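Local coordinates for protein-glutamine gamma-glutamyltransferase (Pseudomonas aeruginosa PAO1, PDB 6G49) that shows transglutaminase activity in vitro through its periplasmic domain, cross-linking protein glutamine to lysine side chains, and is critical for the viability of the bacterium, at residues A[207-212]-A[300-305]. Numbering follows the deposited sequence.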
# COMPACT_ATOMS: atom_id res chain seq x y z
N ALA A 207 -7.43 -10.68 -13.86
CA ALA A 207 -8.84 -10.97 -13.90
C ALA A 207 -9.55 -10.25 -12.74
O ALA A 207 -10.68 -9.70 -12.89
CB ALA A 207 -9.07 -12.47 -13.87
N LEU A 208 -8.89 -10.22 -11.56
CA LEU A 208 -9.47 -9.54 -10.46
C LEU A 208 -9.53 -8.02 -10.71
O LEU A 208 -10.55 -7.38 -10.38
CB LEU A 208 -8.64 -9.92 -9.22
CG LEU A 208 -9.14 -9.46 -7.87
CD1 LEU A 208 -10.60 -9.73 -7.64
CD2 LEU A 208 -8.31 -10.13 -6.76
N LEU A 209 -8.45 -7.44 -11.25
CA LEU A 209 -8.44 -6.00 -11.57
C LEU A 209 -9.57 -5.69 -12.56
O LEU A 209 -10.24 -4.65 -12.50
CB LEU A 209 -7.08 -5.63 -12.13
CG LEU A 209 -5.97 -5.60 -11.10
CD1 LEU A 209 -4.65 -5.36 -11.84
CD2 LEU A 209 -6.26 -4.55 -10.03
N GLN A 210 -9.83 -6.63 -13.48
CA GLN A 210 -10.86 -6.44 -14.47
C GLN A 210 -12.25 -6.35 -13.83
O GLN A 210 -13.16 -5.63 -14.31
CB GLN A 210 -10.81 -7.58 -15.50
CG GLN A 210 -9.86 -7.30 -16.65
CD GLN A 210 -10.09 -8.38 -17.69
OE1 GLN A 210 -10.81 -8.18 -18.67
NE2 GLN A 210 -9.57 -9.56 -17.40
N ARG A 211 -12.47 -7.06 -12.72
CA ARG A 211 -13.77 -7.00 -12.06
C ARG A 211 -14.02 -5.57 -11.54
O ARG A 211 -15.13 -5.02 -11.59
CB ARG A 211 -13.91 -8.01 -10.92
CG ARG A 211 -13.98 -9.45 -11.38
CD ARG A 211 -14.06 -10.31 -10.14
NE ARG A 211 -15.28 -10.08 -9.36
CZ ARG A 211 -16.41 -10.76 -9.56
NH1 ARG A 211 -16.47 -11.68 -10.51
NH2 ARG A 211 -17.46 -10.49 -8.83
N PHE A 212 -12.98 -4.95 -10.98
CA PHE A 212 -13.15 -3.62 -10.50
C PHE A 212 -13.37 -2.65 -11.67
O PHE A 212 -14.06 -1.65 -11.54
CB PHE A 212 -11.94 -3.18 -9.67
CG PHE A 212 -11.75 -3.90 -8.36
CD1 PHE A 212 -12.73 -3.88 -7.37
CD2 PHE A 212 -10.60 -4.63 -8.12
CE1 PHE A 212 -12.56 -4.52 -6.17
CE2 PHE A 212 -10.42 -5.27 -6.90
CZ PHE A 212 -11.40 -5.22 -5.93
N LEU A 300 5.32 -7.89 -6.47
CA LEU A 300 4.90 -6.86 -7.39
C LEU A 300 3.73 -6.10 -6.79
O LEU A 300 2.82 -6.69 -6.21
CB LEU A 300 4.47 -7.48 -8.72
CG LEU A 300 5.58 -8.22 -9.50
CD1 LEU A 300 4.98 -8.88 -10.71
CD2 LEU A 300 6.71 -7.28 -9.88
N SER A 301 3.77 -4.76 -6.92
CA SER A 301 2.73 -3.92 -6.37
C SER A 301 1.65 -3.67 -7.42
O SER A 301 1.95 -3.55 -8.60
CB SER A 301 3.30 -2.60 -5.92
OG SER A 301 4.28 -2.79 -4.92
N VAL A 302 0.41 -3.58 -6.96
CA VAL A 302 -0.73 -3.34 -7.81
C VAL A 302 -1.72 -2.46 -7.03
O VAL A 302 -1.85 -2.58 -5.83
CB VAL A 302 -1.36 -4.64 -8.29
CG1 VAL A 302 -1.96 -5.48 -7.16
CG2 VAL A 302 -2.34 -4.42 -9.41
N ASP A 303 -2.44 -1.59 -7.75
CA ASP A 303 -3.35 -0.66 -7.08
C ASP A 303 -4.74 -0.78 -7.68
O ASP A 303 -5.00 -0.24 -8.74
CB ASP A 303 -2.86 0.77 -7.19
CG ASP A 303 -3.74 1.72 -6.43
OD1 ASP A 303 -4.76 1.29 -5.84
OD2 ASP A 303 -3.35 2.93 -6.39
N PRO A 304 -5.67 -1.49 -7.01
CA PRO A 304 -7.00 -1.69 -7.56
C PRO A 304 -7.79 -0.38 -7.70
O PRO A 304 -8.72 -0.33 -8.51
CB PRO A 304 -7.70 -2.66 -6.57
CG PRO A 304 -6.89 -2.54 -5.32
CD PRO A 304 -5.48 -2.24 -5.77
N THR A 305 -7.42 0.63 -6.93
CA THR A 305 -8.09 1.94 -6.97
C THR A 305 -7.95 2.49 -8.39
O THR A 305 -8.79 3.25 -8.89
CB THR A 305 -7.48 2.93 -5.98
OG1 THR A 305 -7.79 2.50 -4.65
CG2 THR A 305 -7.99 4.35 -6.13
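Leu209, on helix 201-214, reaches Val302 and Pro304 where strand 298-302 gives way to a loop. Its CB makes no close contact with 300-305, but the torsion that sets CG anti to the carbonyl carbon (chi1 -72°) carries the branch across. CG lies 4.2 Å from Val302 CG2. At the fork, CD1 approaches Val302 CG2 to 3.5 Å, a tightness that is doubtful because Val302 has two deposited conformers. CD2 rests 3.9 Å from Pro304 CA and still touches Val302 CG2, so the leucine fork suits a place between two neighbours. Beta-branched Val302 is at home in a strand and turns a methyl to the leucine. Pro304 CB sits 3.8 Å from both CD2 and CE2 of Phe212, oblique to the ring; this broad, buried aromatic meets the rigid proline while stacking edge-to-face with Phe217 and Tyr246. Met250 of helix 243-256 also touches Leu209, Val302 and Pro304, adding a flexible apolar side chain. The CB of Asp303 points away from the helix: OD1 accepts from Thr305 N (2.9 Å) in an Asx turn, while OD2 is hydrogen-bonded to His287 and Tyr72. Helix and strand end thus pack behind an aspartate that probably completes the Cys243-His287-Asp303 triad, as in other transglutaminase-like proteins.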